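Local coordinates for protein carbohydrate deacetylase Agd3 (Neosartorya fumigata, PDB 6NWZ) that probably removes N-acetyl groups from galactosaminogalactan, a secreted fungal exopolysaccharide, in a deacetylation step required for Aspergillus fumigatus biofilm formation, at residues I254-L259 against I386-T391; D369-W374 against K415-D420; N428-P433 against Q445-N450; D349-T354 against I407-A412. All coordinates share one frame; numbering follows the deposited sequence.

All four contacts lie in the deacetylase domain, and contact 1 holds three of the zinc ligands, D255, D256 and H388. The centres of contacts 2, 3 and 4 are about 13, 13 and 14 Å from that of contact 1. Contact 2 flanks it through F258, which packs on L371 and W374. Contact 3 adjoins it directly, I431 N probably bonding to S387 O (3.0 Å), and the P432 side chain is about 8 Å from a bound zinc. Contact 4 shares helix 400-417 with contact 2, although their centres are about 19 Å apart. It adjoins the metal-bearing segment where N410 ND2 probably bonds to S387 OG (2.7 Å), and contact 3 where N450 OD1 probably pairs with Q411 NE2.

Contact 1 of 4, residues I254-L259 against I386-T391; sequences IDDMFL and ISHTFT. With ZN (zinc ion), chain L; ZN (zinc ion), chain M.
The imidazole of H388 has D255 CB over one face and D256 OD1 at its edge, close to the ring plane. The first is a CH-pi contact, with CB 4.1 Å from the ring centroid and 28° off the normal. The second is a meeting of two metal ligands: one zinc is held by D256 OD1 at 2.0 Å and by H388 NE2 at 2.2 Å, and H392 completes the protein ligands. H388 points its ring at the aspartates because CG lies opposite the main-chain nitrogen (chi1 -163°). D255 turns OD2 to a second zinc at 2.4 Å, shared with H546, while OD1 makes a salt bridge with R491. Aspartate suits both places because its short arm brings a carboxylate close to the strand end. The two zinc ions are 3.5 Å apart. D256 lies near the end of strand 252-257 and H388 just after strand 384-387, both strands running parallel to 300-304 between them. One Asp and two His around a metal recall the triad of NodB-type polysaccharide deacetylases. The chemistry is consistent with a zinc that polarises a water or an acetyl carbonyl for hydrolysis.

Contact 2 of 4, residues D369-W374 against K415-D420; sequences DLLRWW and KQVGLD
L371 reaches V417 with the end of its side chain. CB makes no contact with 415-420, and CG is the first atom to come near, 4.1 Å from V417 CG2. The branches do the real touching: CD1 lies 3.5 Å from that same V417 CG2 and 4.0 Å from V417 CG1, while CD2 rests 3.7 Å from V417 CG2. Both branches of the leucine fork thus meet the same valine methyl. A nearly trans first torsion (chi1 -176°) carries the fork over to the other helix although the leucine's CB does not start in that direction. Branched aliphatic residues suit such a seam, since their methyls interlock without any polar group to satisfy. Two residues on, past the end of the helix, L419 lays CD2 against the backbone of W374, 3.8 Å from W374 O, and less closely against W374 CB. The indole itself leads off, its ring meeting F383 edge-to-face. Between V417 and L419 the chain bends at G418, whose positive phi of 97° suits a residue with no CB to press on the preceding carbonyl. Through these two apolar pairs helix 369-375 packs on the C-terminal end of helix 400-417, with T365 of helix 362-366 touching both L371 and V417, and M278 of helix 275-289 lying against W374.

Contact 3 of 4, residues N428-P433 against Q445-N450; sequences NGIIPP and QAWWDN
W447, which lies against I430 and P432, rides on a helical turn fastened by the bond from Q445 NE2 to D449 OD1, at 2.7 Å. The bond is fairly straight (162°) and reaches OD1 on its syn side, somewhat out of the carboxylate plane. Just past the helix, N450 ND2 donates back to the backbone carbonyl A446 O at 2.9 Å. The apolar contact belongs to the indole. I430 CD1 sits over the centre of its six-membered ring, 3.7 Å from the centroid and only 12° off the normal, a well-formed CH-pi contact. The CG1 branch of I430 stands between the backbone N and the carbonyl carbon (chi1 71°), and from there its extended end reaches the ring face. P432 adds CB, 3.6 Å from W447 CH2, at the far end of the indole. Tryptophan suits this position because it offers isoleucine a broad face while its one polar atom, NE1, is satisfied by Q395 OE1. Proline gives a compact apolar surface where the chain has left the strand. Helix 441-449 is thus packed through one indole onto strand 429-430 and the segment that follows it close to the zinc site, the side chain of P432 being about 6 Å from that of the zinc ligand H388.

Contact 4 of 4, residues D349-T354 against I407-A412; sequences DLWPST and ISFNQA
W351 and F409 make this contact between them, as a T-shaped pair of rings. The tryptophan presents the edge of its six-membered ring to the face of the phenylalanine, with centroids 4.6 Å apart and planes at 72°. The leading atom is W351 CZ3, set over the centre of the F409 ring and 3.5 Å from F409 CE2. Beside it W351 CH2 comes down nearer the root of the ring, 3.6 Å from F409 CG, so the CZ3-CH2 side of the indole lies across the face. In such a pair the slightly positive ring hydrogens meet the pi cloud, which suits two large aromatics that meet in a buried place. The side chains come from opposite directions: W351 from the loop between helices 317-321 and 362-366, F409 from helix 400-417. The CB of F409 already starts toward the loop, and with CG opposite the carbonyl carbon (chi1 -86°) the ring turns its face to the indole edge.

At the other end of the indole, NE1 gives its hydrogen to E406 OE1, one turn before F409 on helix 400-417, with a weak second bond to E393 OE1; the E406 bond would limit how far the indole can slide or turn. W351 CZ2 also packs 3.5 Å from T391 CG2. The contact is thus a T-shaped aromatic pair joining a long irregular loop to helix 400-417, the W351 side chain being about 10 Å from that of the zinc ligand H392.

Contact 1 of 4, residues I254-L259 against I386-T391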
loop_
_atom_site.group_PDB
_atom_site.type_symbol
_atom_site.label_atom_id
_atom_site.label_comp_id
_atom_site.label_asym_id
_atom_site.label_seq_id
_atom_site.Cartn_x
_atom_site.Cartn_y
_atom_site.Cartn_z
ATOM N N ILE A 254 6.952 13.146 -7.518
ATOM C CA ILE A 254 8.238 13.804 -7.735
ATOM C C ILE A 254 8.117 15.226 -7.202
ATOM O O ILE A 254 7.502 16.088 -7.841
ATOM C CB ILE A 254 8.647 13.804 -9.211
ATOM C CG1 ILE A 254 8.544 12.397 -9.802
ATOM C CG2 ILE A 254 10.057 14.355 -9.361
ATOM C CD1 ILE A 254 9.398 11.377 -9.101
ATOM N N ASP A 255 8.718 15.481 -6.042
ATOM C CA ASP A 255 8.670 16.800 -5.434
ATOM C C ASP A 255 9.722 17.720 -6.050
ATOM O O ASP A 255 10.660 17.275 -6.718
ATOM C CB ASP A 255 8.894 16.710 -3.922
ATOM C CG ASP A 255 7.812 15.916 -3.199
ATOM O OD1 ASP A 255 6.832 15.480 -3.843
ATOM O OD2 ASP A 255 7.949 15.732 -1.972
ATOM N N ASP A 256 9.539 19.023 -5.826
ATOM C CA ASP A 256 10.554 20.042 -6.092
ATOM C C ASP A 256 10.763 20.304 -7.580
ATOM O O ASP A 256 11.832 20.770 -7.981
ATOM C CB ASP A 256 11.893 19.681 -5.441
ATOM C CG ASP A 256 11.803 19.578 -3.934
ATOM O OD1 ASP A 256 10.692 19.722 -3.383
ATOM O OD2 ASP A 256 12.856 19.358 -3.298
ATOM N N MET A 257 9.762 20.029 -8.415
ATOM C CA MET A 257 9.903 20.317 -9.838
ATOM C C MET A 257 10.000 21.820 -10.074
ATOM O O MET A 257 9.249 22.609 -9.490
ATOM C CB MET A 257 8.737 19.739 -10.633
ATOM C CG MET A 257 8.863 19.922 -12.146
ATOM S SD MET A 257 10.310 19.124 -12.892
ATOM C CE MET A 257 10.032 17.417 -12.430
ATOM N N PHE A 258 10.940 22.201 -10.941
ATOM C CA PHE A 258 11.362 23.547 -11.314
ATOM C C PHE A 258 12.340 24.139 -10.302
ATOM O O PHE A 258 12.878 25.215 -10.554
ATOM C CB PHE A 258 10.193 24.532 -11.519
ATOM C CG PHE A 258 9.374 24.255 -12.748
ATOM C CD1 PHE A 258 9.703 24.834 -13.962
ATOM C CD2 PHE A 258 8.273 23.415 -12.687
ATOM C CE1 PHE A 258 8.952 24.579 -15.094
ATOM C CE2 PHE A 258 7.520 23.158 -13.815
ATOM C CZ PHE A 258 7.856 23.738 -15.017
ATOM N N LEU A 259 12.599 23.478 -9.178
ATOM C CA LEU A 259 13.560 23.970 -8.203
ATOM C C LEU A 259 14.955 23.428 -8.496
ATOM O O LEU A 259 15.136 22.462 -9.242
ATOM C CB LEU A 259 13.151 23.571 -6.782
ATOM C CG LEU A 259 11.886 24.175 -6.173
ATOM C CD1 LEU A 259 11.708 23.714 -4.733
ATOM C CD2 LEU A 259 11.922 25.690 -6.256
ATOM N N ILE A 386 0.384 18.288 -9.372
ATOM C CA ILE A 386 -0.151 18.749 -8.097
ATOM C C ILE A 386 0.753 19.867 -7.595
ATOM O O ILE A 386 1.918 19.969 -7.989
ATOM C CB ILE A 386 -0.252 17.587 -7.076
ATOM C CG1 ILE A 386 -1.102 17.996 -5.869
ATOM C CG2 ILE A 386 1.139 17.118 -6.675
ATOM C CD1 ILE A 386 -1.073 16.991 -4.747
ATOM N N SER A 387 0.209 20.726 -6.734
ATOM C CA SER A 387 0.956 21.865 -6.215
ATOM C C SER A 387 1.877 21.452 -5.073
ATOM O O SER A 387 1.505 20.653 -4.209
ATOM C CB SER A 387 0.008 22.961 -5.725
ATOM O OG SER A 387 0.731 24.018 -5.109
ATOM N N HIS A 388 3.079 22.026 -5.064
ATOM C CA HIS A 388 4.062 21.825 -4.004
ATOM C C HIS A 388 4.431 23.159 -3.353
ATOM O O HIS A 388 5.554 23.338 -2.870
ATOM C CB HIS A 388 5.300 21.119 -4.560
ATOM C CG HIS A 388 6.189 20.520 -3.514
ATOM N ND1 HIS A 388 5.707 19.757 -2.472
ATOM C CD2 HIS A 388 7.534 20.558 -3.362
ATOM C CE1 HIS A 388 6.717 19.358 -1.718
ATOM N NE2 HIS A 388 7.837 19.832 -2.237
ATOM N N THR A 389 3.470 24.095 -3.336
ATOM C CA THR A 389 3.610 25.496 -2.922
ATOM C C THR A 389 4.476 26.301 -3.886
ATOM O O THR A 389 5.230 25.737 -4.688
ATOM C CB THR A 389 4.164 25.629 -1.500
ATOM O OG1 THR A 389 5.539 25.222 -1.465
ATOM C CG2 THR A 389 3.349 24.791 -0.535
ATOM N N PHE A 390 4.369 27.628 -3.815
ATOM C CA PHE A 390 5.002 28.475 -4.820
ATOM C C PHE A 390 6.511 28.547 -4.609
ATOM O O PHE A 390 7.290 28.191 -5.499
ATOM C CB PHE A 390 4.371 29.871 -4.799
ATOM C CG PHE A 390 4.789 30.748 -5.950
ATOM C CD1 PHE A 390 4.476 30.404 -7.254
ATOM C CD2 PHE A 390 5.481 31.926 -5.723
ATOM C CE1 PHE A 390 4.858 31.216 -8.312
ATOM C CE2 PHE A 390 5.865 32.740 -6.775
ATOM C CZ PHE A 390 5.554 32.385 -8.069
ATOM N N THR A 391 6.945 28.980 -3.426
ATOM C CA THR A 391 8.357 29.224 -3.161
ATOM C C THR A 391 9.018 28.120 -2.350
ATOM O O THR A 391 10.217 28.218 -2.064
ATOM C CB THR A 391 8.535 30.561 -2.433
ATOM O OG1 THR A 391 8.222 30.399 -1.043
ATOM C CG2 THR A 391 7.608 31.599 -3.020
HETATM ZN ZN ZN L . 9.951 19.723 -1.542
HETATM ZN ZN ZN M . 9.700 16.382 -0.396
#

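Contact 2 of 4, residues D369-W374 against K415-D420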
loop_
_atom_site.group_PDB
_atom_site.type_symbol
_atom_site.label_atom_id
_atom_site.label_comp_id
_atom_site.label_asym_id
_atom_site.label_seq_id
_atom_site.Cartn_x
_atom_site.Cartn_y
_atom_site.Cartn_z
ATOM N N ASP A 369 13.208 26.800 -20.507
ATOM C CA ASP A 369 13.084 25.661 -21.416
ATOM C C ASP A 369 12.306 24.520 -20.771
ATOM O O ASP A 369 11.553 23.808 -21.448
ATOM C CB ASP A 369 14.469 25.177 -21.850
ATOM C CG ASP A 369 15.228 26.214 -22.657
ATOM O OD1 ASP A 369 14.846 27.403 -22.626
ATOM O OD2 ASP A 369 16.210 25.837 -23.333
ATOM N N LEU A 370 12.477 24.332 -19.462
ATOM C CA LEU A 370 11.756 23.275 -18.766
ATOM C C LEU A 370 10.261 23.561 -18.714
ATOM O O LEU A 370 9.452 22.626 -18.767
ATOM C CB LEU A 370 12.327 23.104 -17.359
ATOM C CG LEU A 370 11.697 22.024 -16.485
ATOM C CD1 LEU A 370 11.768 20.681 -17.189
ATOM C CD2 LEU A 370 12.384 21.972 -15.129
ATOM N N LEU A 371 9.873 24.835 -18.623
ATOM C CA LEU A 371 8.452 25.166 -18.603
ATOM C C LEU A 371 7.807 24.914 -19.959
ATOM O O LEU A 371 6.739 24.297 -20.042
ATOM C CB LEU A 371 8.237 26.619 -18.196
ATOM C CG LEU A 371 6.726 26.844 -18.097
ATOM C CD1 LEU A 371 6.281 26.838 -16.645
ATOM C CD2 LEU A 371 6.290 28.103 -18.813
ATOM N N ARG A 372 8.431 25.407 -21.032
ATOM C CA ARG A 372 7.889 25.174 -22.366
ATOM C C ARG A 372 7.732 23.688 -22.652
ATOM O O ARG A 372 6.819 23.292 -23.386
ATOM C CB ARG A 372 8.776 25.822 -23.426
ATOM C CG ARG A 372 8.944 27.316 -23.265
ATOM C CD ARG A 372 9.498 27.951 -24.532
ATOM N NE ARG A 372 10.690 27.264 -25.025
ATOM C CZ ARG A 372 11.919 27.485 -24.571
ATOM N NH1 ARG A 372 12.124 28.372 -23.602
ATOM N NH2 ARG A 372 12.945 26.816 -25.081
ATOM N N TRP A 373 8.603 22.850 -22.084
ATOM C CA TRP A 373 8.421 21.410 -22.221
ATOM C C TRP A 373 7.202 20.936 -21.440
ATOM O O TRP A 373 6.359 20.204 -21.973
ATOM C CB TRP A 373 9.674 20.667 -21.765
ATOM C CG TRP A 373 9.625 19.206 -22.085
ATOM C CD1 TRP A 373 10.070 18.600 -23.224
ATOM C CD2 TRP A 373 9.090 18.164 -21.259
ATOM N NE1 TRP A 373 9.850 17.244 -23.157
ATOM C CE2 TRP A 373 9.250 16.952 -21.960
ATOM C CE3 TRP A 373 8.494 18.138 -19.996
ATOM C CZ2 TRP A 373 8.835 15.730 -21.440
ATOM C CZ3 TRP A 373 8.083 16.923 -19.481
ATOM C CH2 TRP A 373 8.256 15.737 -20.202
ATOM N N TRP A 374 7.085 21.348 -20.173
ATOM C CA TRP A 374 5.964 20.896 -19.352
ATOM C C TRP A 374 4.632 21.399 -19.892
ATOM O O TRP A 374 3.618 20.698 -19.802
ATOM C CB TRP A 374 6.145 21.345 -17.901
ATOM C CG TRP A 374 6.936 20.389 -17.081
ATOM C CD1 TRP A 374 8.114 20.636 -16.440
ATOM C CD2 TRP A 374 6.616 19.017 -16.820
ATOM N NE1 TRP A 374 8.544 19.503 -15.788
ATOM C CE2 TRP A 374 7.642 18.496 -16.009
ATOM C CE3 TRP A 374 5.559 18.181 -17.194
ATOM C CZ2 TRP A 374 7.642 17.181 -15.564
ATOM C CZ3 TRP A 374 5.563 16.875 -16.754
ATOM C CH2 TRP A 374 6.599 16.385 -15.948
ATOM N N LYS A 415 -2.532 27.917 -13.253
ATOM C CA LYS A 415 -3.616 28.274 -14.160
ATOM C C LYS A 415 -3.090 29.030 -15.375
ATOM O O LYS A 415 -3.464 28.722 -16.513
ATOM C CB LYS A 415 -4.669 29.100 -13.417
ATOM C CG LYS A 415 -5.789 29.644 -14.299
ATOM C CD LYS A 415 -6.863 30.336 -13.469
ATOM C CE LYS A 415 -7.737 31.244 -14.323
ATOM N NZ LYS A 415 -8.365 30.512 -15.454
ATOM N N GLN A 416 -2.217 30.019 -15.152
ATOM C CA GLN A 416 -1.665 30.789 -16.264
ATOM C C GLN A 416 -0.845 29.903 -17.188
ATOM O O GLN A 416 -0.932 30.015 -18.416
ATOM C CB GLN A 416 -0.800 31.939 -15.739
ATOM C CG GLN A 416 0.054 32.605 -16.819
ATOM C CD GLN A 416 1.006 33.660 -16.278
ATOM O OE1 GLN A 416 1.955 33.349 -15.557
ATOM N NE2 GLN A 416 0.763 34.915 -16.638
ATOM N N VAL A 417 -0.043 29.011 -16.610
ATOM C CA VAL A 417 0.847 28.178 -17.401
ATOM C C VAL A 417 0.107 27.015 -18.059
ATOM O O VAL A 417 0.610 26.438 -19.032
ATOM C CB VAL A 417 2.010 27.759 -16.484
ATOM C CG1 VAL A 417 2.288 26.273 -16.548
ATOM C CG2 VAL A 417 3.243 28.581 -16.821
ATOM N N GLY A 418 -1.097 26.690 -17.584
ATOM C CA GLY A 418 -1.944 25.696 -18.211
ATOM C C GLY A 418 -1.883 24.309 -17.608
ATOM O O GLY A 418 -2.601 23.416 -18.078
ATOM N N LEU A 419 -1.055 24.100 -16.583
ATOM C CA LEU A 419 -0.909 22.765 -16.019
ATOM C C LEU A 419 -2.200 22.273 -15.376
ATOM O O LEU A 419 -2.457 21.064 -15.358
ATOM C CB LEU A 419 0.238 22.746 -15.010
ATOM C CG LEU A 419 1.629 22.849 -15.637
ATOM C CD1 LEU A 419 2.716 22.964 -14.574
ATOM C CD2 LEU A 419 1.879 21.654 -16.547
ATOM N N ASP A 420 -3.032 23.179 -14.862
ATOM C CA ASP A 420 -4.263 22.727 -14.222
ATOM C C ASP A 420 -5.269 22.163 -15.211
ATOM O O ASP A 420 -6.329 21.696 -14.786
ATOM C CB ASP A 420 -4.904 23.863 -13.418
ATOM C CG ASP A 420 -5.335 25.036 -14.279
ATOM O OD1 ASP A 420 -5.091 25.026 -15.506
ATOM O OD2 ASP A 420 -5.924 25.982 -13.713
#

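Contact 3 of 4, residues N428-P433 against Q445-N450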
loop_
_atom_site.group_PDB
_atom_site.type_symbol
_atom_site.label_atom_id
_atom_site.label_comp_id
_atom_site.label_asym_id
_atom_site.label_seq_id
_atom_site.Cartn_x
_atom_site.Cartn_y
_atom_site.Cartn_z
ATOM N N ASN A 428 -7.638 19.813 -5.071
ATOM C CA ASN A 428 -7.994 19.960 -3.667
ATOM C C ASN A 428 -6.902 19.459 -2.733
ATOM O O ASN A 428 -7.155 19.287 -1.534
ATOM C CB ASN A 428 -9.308 19.231 -3.377
ATOM C CG ASN A 428 -9.212 17.736 -3.619
ATOM O OD1 ASN A 428 -8.286 17.261 -4.274
ATOM N ND2 ASN A 428 -10.174 16.988 -3.095
ATOM N N GLY A 429 -5.699 19.223 -3.247
ATOM C CA GLY A 429 -4.625 18.696 -2.428
ATOM C C GLY A 429 -3.283 19.259 -2.841
ATOM O O GLY A 429 -3.096 19.727 -3.970
ATOM N N ILE A 430 -2.343 19.212 -1.899
ATOM C CA ILE A 430 -0.979 19.660 -2.130
ATOM C C ILE A 430 -0.018 18.631 -1.555
ATOM O O ILE A 430 -0.389 17.778 -0.749
ATOM C CB ILE A 430 -0.688 21.041 -1.502
ATOM C CG1 ILE A 430 -0.641 20.928 0.026
ATOM C CG2 ILE A 430 -1.720 22.062 -1.935
ATOM C CD1 ILE A 430 -0.193 22.196 0.718
ATOM N N ILE A 431 1.233 18.730 -1.988
ATOM C CA ILE A 431 2.345 18.071 -1.312
ATOM C C ILE A 431 3.018 19.135 -0.454
ATOM O O ILE A 431 3.764 19.968 -0.986
ATOM C CB ILE A 431 3.331 17.447 -2.312
ATOM C CG1 ILE A 431 2.597 16.511 -3.281
ATOM C CG2 ILE A 431 4.451 16.729 -1.567
ATOM C CD1 ILE A 431 3.506 15.801 -4.270
ATOM N N PRO A 432 2.772 19.168 0.853
ATOM C CA PRO A 432 3.310 20.256 1.686
ATOM C C PRO A 432 4.826 20.298 1.617
ATOM O O PRO A 432 5.486 19.248 1.560
ATOM C CB PRO A 432 2.812 19.905 3.098
ATOM C CG PRO A 432 2.396 18.468 3.029
ATOM C CD PRO A 432 1.938 18.234 1.627
ATOM N N PRO A 433 5.417 21.492 1.615
ATOM C CA PRO A 433 6.856 21.615 1.323
ATOM C C PRO A 433 7.690 21.010 2.443
ATOM O O PRO A 433 7.650 21.478 3.583
ATOM C CB PRO A 433 7.065 23.128 1.206
ATOM C CG PRO A 433 5.984 23.720 2.076
ATOM C CD PRO A 433 4.808 22.781 1.993
ATOM N N GLN A 445 -5.183 26.544 7.899
ATOM C CA GLN A 445 -6.305 27.404 7.537
ATOM C C GLN A 445 -6.041 28.122 6.219
ATOM O O GLN A 445 -6.959 28.306 5.411
ATOM C CB GLN A 445 -6.577 28.410 8.656
ATOM C CG GLN A 445 -7.823 29.261 8.450
ATOM C CD GLN A 445 -9.109 28.477 8.641
ATOM O OE1 GLN A 445 -9.352 27.910 9.707
ATOM N NE2 GLN A 445 -9.938 28.440 7.605
ATOM N N ALA A 446 -4.793 28.537 5.984
ATOM C CA ALA A 446 -4.449 29.147 4.704
ATOM C C ALA A 446 -4.661 28.167 3.558
ATOM O O ALA A 446 -5.140 28.553 2.485
ATOM C CB ALA A 446 -3.006 29.648 4.729
ATOM N N TRP A 447 -4.307 26.893 3.763
ATOM C CA TRP A 447 -4.645 25.869 2.779
ATOM C C TRP A 447 -6.150 25.803 2.573
ATOM O O TRP A 447 -6.638 25.823 1.439
ATOM C CB TRP A 447 -4.138 24.491 3.218
ATOM C CG TRP A 447 -2.678 24.365 3.523
ATOM C CD1 TRP A 447 -1.737 25.351 3.497
ATOM C CD2 TRP A 447 -1.992 23.165 3.908
ATOM N NE1 TRP A 447 -0.510 24.842 3.845
ATOM C CE2 TRP A 447 -0.639 23.502 4.101
ATOM C CE3 TRP A 447 -2.393 21.840 4.108
ATOM C CZ2 TRP A 447 0.316 22.563 4.483
ATOM C CZ3 TRP A 447 -1.445 20.910 4.487
ATOM C CH2 TRP A 447 -0.108 21.275 4.672
ATOM N N TRP A 448 -6.903 25.721 3.673
ATOM C CA TRP A 448 -8.342 25.520 3.579
ATOM C C TRP A 448 -9.043 26.724 2.968
ATOM O O TRP A 448 -10.067 26.567 2.295
ATOM C CB TRP A 448 -8.917 25.219 4.962
ATOM C CG TRP A 448 -10.354 24.799 4.934
ATOM C CD1 TRP A 448 -11.446 25.607 4.789
ATOM C CD2 TRP A 448 -10.856 23.466 5.058
ATOM N NE1 TRP A 448 -12.595 24.858 4.810
ATOM C CE2 TRP A 448 -12.261 23.540 4.975
ATOM C CE3 TRP A 448 -10.255 22.215 5.229
ATOM C CZ2 TRP A 448 -13.074 22.411 5.060
ATOM C CZ3 TRP A 448 -11.060 21.097 5.313
ATOM C CH2 TRP A 448 -12.457 21.203 5.230
ATOM N N ASP A 449 -8.524 27.931 3.203
ATOM C CA ASP A 449 -9.148 29.114 2.624
ATOM C C ASP A 449 -8.992 29.149 1.109
ATOM O O ASP A 449 -9.780 29.814 0.429
ATOM C CB ASP A 449 -8.577 30.372 3.276
ATOM C CG ASP A 449 -8.992 30.509 4.736
ATOM O OD1 ASP A 449 -9.806 29.683 5.207
ATOM O OD2 ASP A 449 -8.507 31.441 5.412
ATOM N N ASN A 450 -8.002 28.446 0.570
ATOM C CA ASN A 450 -7.986 28.096 -0.839
ATOM C C ASN A 450 -8.585 26.697 -0.990
ATOM O O ASN A 450 -9.002 26.069 -0.017
ATOM C CB ASN A 450 -6.567 28.202 -1.394
ATOM C CG ASN A 450 -5.977 29.594 -1.215
ATOM O OD1 ASN A 450 -6.144 30.469 -2.066
ATOM N ND2 ASN A 450 -5.286 29.806 -0.099
#

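Contact 4 of 4, residues D349-T354 against I407-A412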
loop_
_atom_site.group_PDB
_atom_site.type_symbol
_atom_site.label_atom_id
_atom_site.label_comp_id
_atom_site.label_asym_id
_atom_site.label_seq_id
_atom_site.Cartn_x
_atom_site.Cartn_y
_atom_site.Cartn_z
ATOM N N ASP A 349 6.179 37.490 8.807
ATOM C CA ASP A 349 6.118 37.321 7.362
ATOM C C ASP A 349 7.520 37.330 6.761
ATOM O O ASP A 349 8.379 38.123 7.158
ATOM C CB ASP A 349 5.269 38.427 6.730
ATOM C CG ASP A 349 3.837 38.438 7.242
ATOM O OD1 ASP A 349 3.334 37.366 7.637
ATOM O OD2 ASP A 349 3.208 39.518 7.248
ATOM N N LEU A 350 7.754 36.429 5.803
ATOM C CA LEU A 350 8.994 36.428 5.039
ATOM C C LEU A 350 8.831 36.942 3.618
ATOM O O LEU A 350 9.824 37.358 3.012
ATOM C CB LEU A 350 9.594 35.014 4.981
ATOM C CG LEU A 350 9.975 34.357 6.308
ATOM C CD1 LEU A 350 10.808 33.115 6.052
ATOM C CD2 LEU A 350 10.722 35.328 7.205
ATOM N N TRP A 351 7.616 36.935 3.081
ATOM C CA TRP A 351 7.406 37.333 1.698
ATOM C C TRP A 351 7.725 38.814 1.509
ATOM O O TRP A 351 7.476 39.624 2.409
ATOM C CB TRP A 351 5.963 37.053 1.276
ATOM C CG TRP A 351 5.749 35.669 0.739
ATOM C CD1 TRP A 351 5.994 34.491 1.383
ATOM C CD2 TRP A 351 5.238 35.320 -0.553
ATOM N NE1 TRP A 351 5.675 33.433 0.569
ATOM C CE2 TRP A 351 5.206 33.915 -0.624
ATOM C CE3 TRP A 351 4.807 36.061 -1.657
ATOM C CZ2 TRP A 351 4.760 33.236 -1.756
ATOM C CZ3 TRP A 351 4.364 35.386 -2.778
ATOM C CH2 TRP A 351 4.345 33.987 -2.821
ATOM N N PRO A 352 8.288 39.196 0.362
ATOM C CA PRO A 352 8.440 40.622 0.061
ATOM C C PRO A 352 7.086 41.308 0.048
ATOM O O PRO A 352 6.084 40.746 -0.402
ATOM C CB PRO A 352 9.088 40.630 -1.328
ATOM C CG PRO A 352 9.767 39.311 -1.433
ATOM C CD PRO A 352 8.894 38.347 -0.675
ATOM N N SER A 353 7.062 42.537 0.558
ATOM C CA SER A 353 5.815 43.280 0.643
ATOM C C SER A 353 5.302 43.726 -0.719
ATOM O O SER A 353 4.097 43.956 -0.864
ATOM C CB SER A 353 6.003 44.491 1.555
ATOM O OG SER A 353 7.166 45.213 1.188
ATOM N N THR A 354 6.182 43.839 -1.729
ATOM C CA THR A 354 5.757 44.437 -2.996
ATOM C C THR A 354 4.811 43.529 -3.776
ATOM O O THR A 354 3.685 43.960 -4.080
ATOM C CB THR A 354 6.981 44.861 -3.814
ATOM N N ILE A 407 0.129 29.174 -1.368
ATOM C CA ILE A 407 -0.872 28.374 -2.072
ATOM C C ILE A 407 -1.447 29.128 -3.264
ATOM O O ILE A 407 -1.461 28.620 -4.387
ATOM C CB ILE A 407 -1.986 27.943 -1.094
ATOM C CG1 ILE A 407 -1.401 27.167 0.086
ATOM C CG2 ILE A 407 -3.039 27.114 -1.814
ATOM C CD1 ILE A 407 -0.677 25.903 -0.321
ATOM N N SER A 408 -1.923 30.355 -3.039
ATOM C CA SER A 408 -2.643 31.075 -4.085
ATOM C C SER A 408 -1.744 31.409 -5.270
ATOM O O SER A 408 -2.179 31.323 -6.426
ATOM C CB SER A 408 -3.265 32.341 -3.502
ATOM O OG SER A 408 -2.344 33.009 -2.659
ATOM N N PHE A 409 -0.495 31.806 -5.013
ATOM C CA PHE A 409 0.406 32.127 -6.116
ATOM C C PHE A 409 0.652 30.908 -6.992
ATOM O O PHE A 409 0.624 31.000 -8.223
ATOM C CB PHE A 409 1.731 32.671 -5.581
ATOM C CG PHE A 409 1.728 34.151 -5.326
ATOM C CD1 PHE A 409 0.814 34.721 -4.454
ATOM C CD2 PHE A 409 2.660 34.973 -5.944
ATOM C CE1 PHE A 409 0.822 36.083 -4.214
ATOM C CE2 PHE A 409 2.673 36.339 -5.705
ATOM C CZ PHE A 409 1.754 36.892 -4.839
ATOM N N ASN A 410 0.896 29.755 -6.371
ATOM C CA ASN A 410 1.127 28.548 -7.149
ATOM C C ASN A 410 -0.132 28.117 -7.892
ATOM O O ASN A 410 -0.038 27.510 -8.963
ATOM C CB ASN A 410 1.630 27.429 -6.238
ATOM C CG ASN A 410 2.624 26.520 -6.927
ATOM O OD1 ASN A 410 3.500 26.979 -7.663
ATOM N ND2 ASN A 410 2.492 25.219 -6.698
ATOM N N GLN A 411 -1.312 28.423 -7.345
ATOM C CA GLN A 411 -2.552 28.133 -8.058
ATOM C C GLN A 411 -2.679 29.006 -9.301
ATOM O O GLN A 411 -3.037 28.519 -10.380
ATOM C CB GLN A 411 -3.757 28.338 -7.135
ATOM C CG GLN A 411 -3.884 27.310 -6.023
ATOM C CD GLN A 411 -4.916 27.698 -4.977
ATOM O OE1 GLN A 411 -5.496 26.838 -4.310
ATOM N NE2 GLN A 411 -5.145 28.997 -4.822
ATOM N N ALA A 412 -2.392 30.304 -9.165
ATOM C CA ALA A 412 -2.470 31.201 -10.313
ATOM C C ALA A 412 -1.421 30.845 -11.356
ATOM O O ALA A 412 -1.688 30.910 -12.561
ATOM C CB ALA A 412 -2.308 32.651 -9.862
#